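Local coordinates for protein phosphoglycolate phosphatase (Thermoplasma acidophilum, PDB 1L6R) that hydrolyses 2-phosphoglycolate to glycolate and phosphate as a magnesium-dependent homodimeric HAD-superfamily phosphatase, and releases phosphate from pyrophosphate less efficiently, at residues 66-71 against 109-114; 103-108 against 116-121; 134-139 against 147-152. The protein carries 1 engineered substitution. All blocks are in the same frame, centred on the assembly; numbering follows the deposited sequence.

Contact 1 (66-71 against 109-114)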
loop_
_atom_site.group_PDB
_atom_site.type_symbol
_atom_site.label_atom_id
_atom_site.label_comp_id
_atom_site.label_asym_id
_atom_site.label_seq_id
_atom_site.Cartn_x
_atom_site.Cartn_y
_atom_site.Cartn_z
ATOM N N PHE A 66 15.699 8.947 0.022
ATOM C CA PHE A 66 14.724 9.103 -1.045
ATOM C C PHE A 66 14.113 10.492 -1.093
ATOM O O PHE A 66 13.809 11.090 -0.063
ATOM C CB PHE A 66 13.555 8.120 -0.874
ATOM C CG PHE A 66 13.933 6.676 -0.959
ATOM C CD1 PHE A 66 14.514 6.025 0.127
ATOM C CD2 PHE A 66 13.664 5.948 -2.119
ATOM C CE1 PHE A 66 14.817 4.660 0.048
ATOM C CE2 PHE A 66 13.965 4.585 -2.200
ATOM C CZ PHE A 66 14.539 3.948 -1.113
ATOM N N GLY A 67 13.928 10.990 -2.310
ATOM C CA GLY A 67 13.262 12.263 -2.510
ATOM C C GLY A 67 11.968 11.957 -3.252
ATOM O O GLY A 67 11.666 10.790 -3.546
ATOM N N GLU A 68 11.191 12.995 -3.542
ATOM C CA GLU A 68 9.947 12.854 -4.288
ATOM C C GLU A 68 9.072 11.710 -3.797
ATOM O O GLU A 68 8.516 10.938 -4.583
ATOM C CB GLU A 68 10.249 12.715 -5.789
ATOM C CG GLU A 68 11.034 13.913 -6.310
ATOM C CD GLU A 68 11.235 13.903 -7.813
ATOM O OE1 GLU A 68 10.226 13.830 -8.540
ATOM O OE2 GLU A 68 12.394 13.999 -8.274
ATOM N N ASN A 69 8.961 11.608 -2.471
ATOM C CA ASN A 69 8.101 10.632 -1.803
ATOM C C ASN A 69 8.390 9.170 -2.091
ATOM O O ASN A 69 7.517 8.314 -1.920
ATOM C CB ASN A 69 6.635 10.965 -2.113
ATOM C CG ASN A 69 6.253 12.340 -1.610
ATOM O OD1 ASN A 69 6.250 12.581 -0.403
ATOM N ND2 ASN A 69 5.956 13.256 -2.523
ATOM N N GLY A 70 9.626 8.897 -2.503
ATOM C CA GLY A 70 10.047 7.540 -2.795
ATOM C C GLY A 70 10.353 7.278 -4.256
ATOM O O GLY A 70 10.857 6.205 -4.591
ATOM N N GLY A 71 10.086 8.251 -5.122
ATOM C CA GLY A 71 10.309 8.053 -6.546
ATOM C C GLY A 71 11.736 8.149 -7.040
ATOM O O GLY A 71 12.020 7.733 -8.163
ATOM N N ARG A 109 12.576 22.412 -10.738
ATOM C CA ARG A 109 13.731 22.427 -11.644
ATOM C C ARG A 109 14.687 21.276 -11.311
ATOM O O ARG A 109 15.555 20.911 -12.113
ATOM C CB ARG A 109 14.466 23.767 -11.563
ATOM C CG ARG A 109 15.123 24.061 -10.219
ATOM C CD ARG A 109 15.837 25.413 -10.251
ATOM N NE ARG A 109 16.963 25.346 -11.178
ATOM C CZ ARG A 109 17.707 26.374 -11.573
ATOM N NH1 ARG A 109 17.472 27.602 -11.133
ATOM N NH2 ARG A 109 18.694 26.161 -12.430
ATOM N N TRP A 110 14.518 20.692 -10.130
ATOM C CA TRP A 110 15.355 19.581 -9.708
ATOM C C TRP A 110 14.591 18.265 -9.572
ATOM O O TRP A 110 15.149 17.275 -9.106
ATOM C CB TRP A 110 16.039 19.916 -8.380
ATOM C CG TRP A 110 16.899 21.136 -8.456
ATOM C CD1 TRP A 110 17.884 21.394 -9.370
ATOM C CD2 TRP A 110 16.849 22.282 -7.590
ATOM N NE1 TRP A 110 18.440 22.627 -9.130
ATOM C CE2 TRP A 110 17.826 23.194 -8.045
ATOM C CE3 TRP A 110 16.075 22.623 -6.473
ATOM C CZ2 TRP A 110 18.049 24.423 -7.425
ATOM C CZ3 TRP A 110 16.297 23.848 -5.851
ATOM C CH2 TRP A 110 17.279 24.732 -6.332
ATOM N N ARG A 111 13.316 18.248 -9.960
ATOM C CA ARG A 111 12.526 17.014 -9.879
ATOM C C ARG A 111 12.702 16.187 -11.130
ATOM O O ARG A 111 12.945 16.729 -12.215
ATOM C CB ARG A 111 11.031 17.300 -9.671
ATOM C CG ARG A 111 10.689 17.576 -8.213
ATOM C CD ARG A 111 9.199 17.536 -7.899
ATOM N NE ARG A 111 9.065 17.572 -6.442
ATOM C CZ ARG A 111 9.194 18.666 -5.697
ATOM N NH1 ARG A 111 9.418 19.856 -6.255
ATOM N NH2 ARG A 111 9.217 18.552 -4.374
ATOM N N GLU A 112 12.567 14.874 -10.978
ATOM C CA GLU A 112 12.735 13.964 -12.106
ATOM C C GLU A 112 11.691 12.873 -12.173
ATOM O O GLU A 112 11.526 12.238 -13.210
ATOM C CB GLU A 112 14.100 13.275 -12.026
ATOM C CG GLU A 112 15.290 14.228 -12.008
ATOM C CD GLU A 112 16.633 13.518 -11.904
ATOM O OE1 GLU A 112 16.809 12.462 -12.557
ATOM O OE2 GLU A 112 17.520 14.026 -11.179
ATOM N N ALA A 113 10.966 12.665 -11.080
ATOM C CA ALA A 113 10.023 11.553 -11.003
ATOM C C ALA A 113 8.593 11.888 -10.608
ATOM O O ALA A 113 7.772 10.983 -10.429
ATOM C CB ALA A 113 10.587 10.530 -10.016
ATOM N N SER A 114 8.310 13.175 -10.467
ATOM C CA SER A 114 6.993 13.646 -10.040
ATOM C C SER A 114 7.002 15.153 -10.210
ATOM O O SER A 114 7.998 15.719 -10.660
ATOM C CB SER A 114 6.772 13.309 -8.565
ATOM O OG SER A 114 7.692 14.023 -7.762
HETATM O O HOH W 1 14.629 15.124 -7.341
#
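Where the HAD core sheet meets the connection back into strand 115-117 of the cap, Glu68, just beyond strand 65-67, presents its carboxylate to the loop 111-114. The case illustrates how one buried acid can hold a loop by its backbone. With CG beside the backbone N (chi1 -58°) and the chain then extended, both oxygens reach the amides of successive residues. OE2 receives the amide of Glu112 on its syn side, N to OE2 2.8 Å in a nearly straight bond, and OE1 takes Ala113 N at 2.9 Å, tilted from the carboxylate plane; this N-H also bonds weakly to OE2. The anti lone pair of OE1 accepts the hydroxyl of Ser114, OG to OE1 2.7 Å. Water 1 links OE2 to the carbonyl of Trp110. Arg111 makes no salt bridge here: its CG lies 3.7 Å from Glu68 CD, the carboxylate and guanidinium planes are 77° apart, and the guanidinium turns instead to Thr107, Asn108 and the carbonyl of Gly46, a magnesium-site residue. Ala113 CB rests 3.6 Å from Gly71 O, and a CB on Gly71 would press against Ala113 CB. Acid and loop thus link the Rossmann-like core to the cap of a HAD-like hydrolase.

Contact 2 (103-108 against 116-121)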
loop_
_atom_site.group_PDB
_atom_site.type_symbol
_atom_site.label_atom_id
_atom_site.label_comp_id
_atom_site.label_asym_id
_atom_site.label_seq_id
_atom_site.Cartn_x
_atom_site.Cartn_y
_atom_site.Cartn_z
ATOM N N ARG A 103 -0.097 25.615 -9.775
ATOM C CA ARG A 103 1.098 26.248 -10.305
ATOM C C ARG A 103 2.391 25.569 -9.886
ATOM O O ARG A 103 2.469 24.930 -8.830
ATOM C CB ARG A 103 1.121 27.717 -9.877
ATOM C CG ARG A 103 0.836 27.931 -8.398
ATOM C CD ARG A 103 0.614 29.412 -8.091
ATOM N NE ARG A 103 0.442 29.673 -6.664
ATOM C CZ ARG A 103 -0.662 29.402 -5.973
ATOM N NH1 ARG A 103 -1.714 28.859 -6.570
ATOM N NH2 ARG A 103 -0.712 29.679 -4.677
ATOM N N SER A 104 3.402 25.732 -10.727
ATOM C CA SER A 104 4.721 25.162 -10.498
ATOM C C SER A 104 5.429 25.836 -9.326
ATOM O O SER A 104 5.078 26.950 -8.911
ATOM C CB SER A 104 5.569 25.323 -11.765
ATOM O OG SER A 104 6.796 24.621 -11.652
ATOM N N ILE A 105 6.426 25.143 -8.784
ATOM C CA ILE A 105 7.216 25.675 -7.693
ATOM C C ILE A 105 8.670 25.606 -8.115
ATOM O O ILE A 105 9.045 24.799 -8.980
ATOM C CB ILE A 105 6.985 24.902 -6.376
ATOM C CG1 ILE A 105 7.368 23.427 -6.532
ATOM C CG2 ILE A 105 5.531 25.023 -5.980
ATOM C CD1 ILE A 105 7.177 22.600 -5.254
ATOM N N LEU A 106 9.491 26.450 -7.507
ATOM C CA LEU A 106 10.892 26.506 -7.884
ATOM C C LEU A 106 11.617 25.168 -7.856
ATOM O O LEU A 106 12.351 24.855 -8.797
ATOM C CB LEU A 106 11.638 27.520 -7.012
ATOM C CG LEU A 106 13.117 27.724 -7.361
ATOM C CD1 LEU A 106 13.534 29.148 -7.042
ATOM C CD2 LEU A 106 13.974 26.723 -6.591
ATOM N N THR A 107 11.415 24.363 -6.817
ATOM C CA THR A 107 12.148 23.101 -6.745
ATOM C C THR A 107 11.852 22.110 -7.860
ATOM O O THR A 107 12.566 21.120 -8.002
ATOM C CB THR A 107 11.960 22.394 -5.382
ATOM O OG1 THR A 107 10.562 22.244 -5.102
ATOM C CG2 THR A 107 12.645 23.191 -4.264
ATOM N N ASN A 108 10.824 22.362 -8.666
ATOM C CA ASN A 108 10.552 21.445 -9.767
ATOM C C ASN A 108 11.716 21.394 -10.753
ATOM O O ASN A 108 11.844 20.426 -11.496
ATOM C CB ASN A 108 9.266 21.828 -10.500
ATOM C CG ASN A 108 8.027 21.390 -9.746
ATOM O OD1 ASN A 108 8.095 20.554 -8.841
ATOM N ND2 ASN A 108 6.887 21.945 -10.123
ATOM N N GLY A 116 5.923 18.878 -8.160
ATOM C CA GLY A 116 5.413 19.581 -6.991
ATOM C C GLY A 116 4.557 20.751 -7.466
ATOM O O GLY A 116 4.668 21.205 -8.606
ATOM N N PHE A 117 3.685 21.257 -6.602
ATOM C CA PHE A 117 2.856 22.383 -7.009
ATOM C C PHE A 117 2.213 23.090 -5.834
ATOM O O PHE A 117 2.190 22.564 -4.717
ATOM C CB PHE A 117 1.749 21.928 -8.004
ATOM C CG PHE A 117 0.701 20.999 -7.415
ATOM C CD1 PHE A 117 0.893 19.620 -7.389
ATOM C CD2 PHE A 117 -0.511 21.515 -6.941
ATOM C CE1 PHE A 117 -0.103 18.759 -6.908
ATOM C CE2 PHE A 117 -1.516 20.670 -6.458
ATOM C CZ PHE A 117 -1.320 19.292 -6.440
ATOM N N ASP A 118 1.720 24.295 -6.105
ATOM C CA ASP A 118 0.976 25.087 -5.135
ATOM C C ASP A 118 -0.416 25.151 -5.761
ATOM O O ASP A 118 -0.557 25.037 -6.980
ATOM C CB ASP A 118 1.517 26.516 -5.004
ATOM C CG ASP A 118 2.836 26.589 -4.252
ATOM O OD1 ASP A 118 3.156 25.644 -3.496
ATOM O OD2 ASP A 118 3.544 27.612 -4.409
ATOM N N ILE A 119 -1.439 25.348 -4.941
ATOM C CA ILE A 119 -2.807 25.411 -5.453
ATOM C C ILE A 119 -3.712 26.078 -4.424
ATOM O O ILE A 119 -3.482 25.961 -3.219
ATOM C CB ILE A 119 -3.330 23.981 -5.752
ATOM C CG1 ILE A 119 -4.662 24.035 -6.506
ATOM C CG2 ILE A 119 -3.479 23.189 -4.439
ATOM C CD1 ILE A 119 -5.101 22.688 -7.019
ATOM N N ASP A 120 -4.720 26.806 -4.899
ATOM C CA ASP A 120 -5.677 27.442 -3.990
ATOM C C ASP A 120 -6.555 26.316 -3.446
ATOM O O ASP A 120 -6.917 25.403 -4.177
ATOM C CB ASP A 120 -6.566 28.438 -4.737
ATOM C CG ASP A 120 -5.801 29.628 -5.279
ATOM O OD1 ASP A 120 -4.627 29.831 -4.899
ATOM O OD2 ASP A 120 -6.392 30.379 -6.087
ATOM N N PRO A 121 -6.902 26.359 -2.151
ATOM C CA PRO A 121 -7.740 25.314 -1.554
ATOM C C PRO A 121 -9.017 25.004 -2.338
ATOM O O PRO A 121 -9.456 23.858 -2.395
ATOM C CB PRO A 121 -8.042 25.869 -0.164
ATOM C CG PRO A 121 -6.782 26.628 0.162
ATOM C CD PRO A 121 -6.501 27.355 -1.143
HETATM O O HOH W 2 -2.364 28.545 -2.139
HETATM O O HOH W 3 2.378 30.151 -4.614
HETATM O O HOH W 4 4.123 28.633 -7.031
#
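Asn108 and Gly116 pair through both polar atoms of one amide, beside strand 115-117, the edge of the three-stranded cap sheet. Asn108 OD1 accepts Gly116 N at 2.8 Å, while ND2 donates to Gly116 O, also at 2.8 Å and nearly straight (170°), so the side chain stands in for a neighbouring strand's peptide. Arg103 and Asp118 form a single hydrogen-bonded bridge, with Arg103 N to Asp118 O and Asp118 N to Arg103 O each 2.9 Å. Between these pairings Ile105 packs its CD1 on the backbone of Gly116, where any CB would clash, and sets CG2 against the carboxylate of Asp118. A second shell fixes these groups. Ser104 OG accepts from Asn108 ND2, and Arg111 binds Asn108 OD1; a flipped amide would probably set its NH2 against Gly116 N and Arg111. Arg103 CG sits between the backbone N and carbonyl carbon (chi1 48°), and the extended chain carries the guanidinium along Asp118 toward Asp120. One face lies over Asp118 CB, while in its plane water 3 accepts from NE and donates to Asp118 OD2. Arg103 NH1 bonds to Ser101 O and completes a weak salt bridge, NH1 to Asp120 OD1 3.5 Å.

Contact 3 (134-139 against 147-152)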
loop_
_atom_site.group_PDB
_atom_site.type_symbol
_atom_site.label_atom_id
_atom_site.label_comp_id
_atom_site.label_asym_id
_atom_site.label_seq_id
_atom_site.Cartn_x
_atom_site.Cartn_y
_atom_site.Cartn_z
ATOM N N ARG A 134 -6.165 10.383 -14.439
ATOM C CA ARG A 134 -4.980 10.226 -15.274
ATOM C C ARG A 134 -3.950 9.272 -14.665
ATOM O O ARG A 134 -2.828 9.167 -15.156
ATOM C CB ARG A 134 -4.338 11.593 -15.517
ATOM C CG ARG A 134 -5.211 12.558 -16.310
ATOM C CD ARG A 134 -5.445 12.038 -17.717
ATOM N NE ARG A 134 -4.192 11.624 -18.344
ATOM C CZ ARG A 134 -3.160 12.432 -18.565
ATOM N NH1 ARG A 134 -3.224 13.711 -18.213
ATOM N NH2 ARG A 134 -2.058 11.957 -19.130
ATOM N N GLY A 135 -4.322 8.592 -13.584
ATOM C CA GLY A 135 -3.398 7.660 -12.957
ATOM C C GLY A 135 -2.452 8.271 -11.938
ATOM O O GLY A 135 -1.463 7.637 -11.554
ATOM N N PHE A 136 -2.752 9.491 -11.505
ATOM C CA PHE A 136 -1.919 10.184 -10.522
ATOM C C PHE A 136 -2.695 10.388 -9.225
ATOM O O PHE A 136 -3.890 10.112 -9.143
ATOM C CB PHE A 136 -1.499 11.572 -11.033
ATOM C CG PHE A 136 -0.912 11.574 -12.421
ATOM C CD1 PHE A 136 0.090 10.686 -12.773
ATOM C CD2 PHE A 136 -1.355 12.491 -13.369
ATOM C CE1 PHE A 136 0.646 10.707 -14.055
ATOM C CE2 PHE A 136 -0.803 12.517 -14.652
ATOM C CZ PHE A 136 0.197 11.624 -14.989
ATOM N N VAL A 137 -1.993 10.858 -8.200
ATOM C CA VAL A 137 -2.624 11.199 -6.931
ATOM C C VAL A 137 -1.977 12.490 -6.453
ATOM O O VAL A 137 -0.883 12.855 -6.906
ATOM C CB VAL A 137 -2.438 10.113 -5.829
ATOM C CG1 VAL A 137 -3.088 8.800 -6.266
ATOM C CG2 VAL A 137 -0.965 9.904 -5.529
ATOM N N ILE A 138 -2.667 13.210 -5.573
ATOM C CA ILE A 138 -2.097 14.433 -5.022
ATOM C C ILE A 138 -2.264 14.448 -3.506
ATOM O O ILE A 138 -3.233 13.909 -2.967
ATOM C CB ILE A 138 -2.731 15.760 -5.593
ATOM C CG1 ILE A 138 -4.193 15.926 -5.152
ATOM C CG2 ILE A 138 -2.582 15.811 -7.110
ATOM C CD1 ILE A 138 -4.738 17.323 -5.449
ATOM N N PHE A 139 -1.283 15.035 -2.829
ATOM C CA PHE A 139 -1.318 15.199 -1.377
ATOM C C PHE A 139 -0.259 16.220 -1.027
ATOM O O PHE A 139 0.593 16.564 -1.850
ATOM C CB PHE A 139 -1.045 13.894 -0.620
ATOM C CG PHE A 139 0.245 13.232 -0.991
ATOM C CD1 PHE A 139 0.276 12.294 -2.018
ATOM C CD2 PHE A 139 1.433 13.558 -0.339
ATOM C CE1 PHE A 139 1.466 11.684 -2.400
ATOM C CE2 PHE A 139 2.641 12.952 -0.717
ATOM C CZ PHE A 139 2.654 12.015 -1.748
ATOM N N LEU A 147 2.239 15.887 -7.022
ATOM C CA LEU A 147 1.469 15.171 -8.032
ATOM C C LEU A 147 2.355 13.963 -8.317
ATOM O O LEU A 147 3.421 14.078 -8.934
ATOM C CB LEU A 147 1.290 16.024 -9.283
ATOM C CG LEU A 147 0.588 15.330 -10.455
ATOM C CD1 LEU A 147 -0.855 14.977 -10.100
ATOM C CD2 LEU A 147 0.638 16.248 -11.675
ATOM N N MET A 148 1.890 12.811 -7.848
ATOM C CA MET A 148 2.628 11.567 -7.933
ATOM C C MET A 148 1.968 10.530 -8.811
ATOM O O MET A 148 0.752 10.547 -9.006
ATOM C CB MET A 148 2.738 10.946 -6.536
ATOM C CG MET A 148 3.187 11.879 -5.431
ATOM S SD MET A 148 4.831 12.534 -5.714
ATOM C CE MET A 148 5.733 11.014 -6.004
ATOM N N ASN A 149 2.782 9.610 -9.314
ATOM C CA ASN A 149 2.274 8.489 -10.085
ATOM C C ASN A 149 1.685 7.540 -9.024
ATOM O O ASN A 149 2.222 7.433 -7.911
ATOM C CB ASN A 149 3.430 7.811 -10.824
ATOM C CG ASN A 149 3.961 8.656 -11.976
ATOM O OD1 ASN A 149 3.319 8.761 -13.023
ATOM N ND2 ASN A 149 5.125 9.271 -11.784
ATOM N N ARG A 150 0.581 6.869 -9.333
ATOM C CA ARG A 150 -0.020 5.949 -8.365
ATOM C C ARG A 150 1.007 4.886 -7.963
ATOM O O ARG A 150 1.627 4.258 -8.821
ATOM C CB ARG A 150 -1.251 5.269 -8.981
ATOM C CG ARG A 150 -1.858 4.141 -8.144
ATOM C CD ARG A 150 -2.614 4.631 -6.920
ATOM N NE ARG A 150 -3.790 5.420 -7.275
ATOM C CZ ARG A 150 -4.808 5.658 -6.451
ATOM N NH1 ARG A 150 -4.808 5.162 -5.223
ATOM N NH2 ARG A 150 -5.823 6.406 -6.859
ATOM N N GLY A 151 1.193 4.701 -6.659
ATOM C CA GLY A 151 2.141 3.712 -6.172
ATOM C C GLY A 151 3.536 4.243 -5.880
ATOM O O GLY A 151 4.393 3.510 -5.381
ATOM N N GLU A 152 3.769 5.513 -6.187
ATOM C CA GLU A 152 5.066 6.150 -5.964
ATOM C C GLU A 152 4.954 6.767 -4.572
ATOM O O GLU A 152 4.647 7.951 -4.408
ATOM C CB GLU A 152 5.274 7.205 -7.052
ATOM C CG GLU A 152 6.627 7.872 -7.064
ATOM C CD GLU A 152 6.776 8.841 -8.228
ATOM O OE1 GLU A 152 5.777 9.085 -8.941
ATOM O OE2 GLU A 152 7.895 9.366 -8.426
HETATM O O HOH W 5 -4.510 7.339 -9.230
#
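Phe136 packs beside the end of strand 144-149, its partner in the antiparallel beta hairpin 136-141/144-149 of the cap sheet, touching it with CB and one ring edge. From CB outward, CB sits 3.2 Å from the carbonyl O of Met148 and 3.6 Å from CD1 of Leu147, CG lies near both, CD2 keeps in touch with that methyl, CD1 lies between the Met148 O and Asn149 OD1, and CE1 meets Asn149 OD1 at 3.5 Å. The amide oxygen approaches the ring's edge, near its plane, while the carbonyl of Arg134 covers one face. A glycine here would probably open a gap beside Leu147 CD1 and leave Asn149 OD1 without the ring edge it meets. Gly135 ends helix 124-132 in a Schellman motif and accepts the amide of Arg150 through its carbonyl. Val137 and Met148 form the hydrogen-bonded pair, Val137 N to Met148 O and Met148 N to Val137 O both 2.9 Å. From Asn149, the last residue of the strand, a type II turn runs to Glu152, whose OE1 takes both the backbone N and ND2 of Asn149. Arg150 sets CG anti to its backbone N (chi1 172°) and then curls, which brings one face of its guanidinium over Val137, CZ to CG1 3.6 Å. NH1 bonds to Gln186 of the second subunit, while NE donates to water 5, which donates to the carbonyl O of Phe136.

How the contacts relate
Read from the N terminus, contact 1 closes the first long loop: from 66-71 the chain passes on through strands 72-74 and 80-82 of the same core sheet and helix 87-96 before returning at 109-114. Contact 2 crosses it, because 103-108 lies inside that loop and 116-121 beyond it; Arg111 of the one packs on Ile105 and Gly116 of the other. Contact 3 follows in series, closing the hairpin after helix 124-132. Its strand 144-149 neighbours strand 115-117 of contact 2, and Phe117 bears on Leu147 and Ile138. Met148 and Glu152 touch residues of contact 1, so the core sheet, the connecting loop and the cap sheet are tied together, each contact touching the other two.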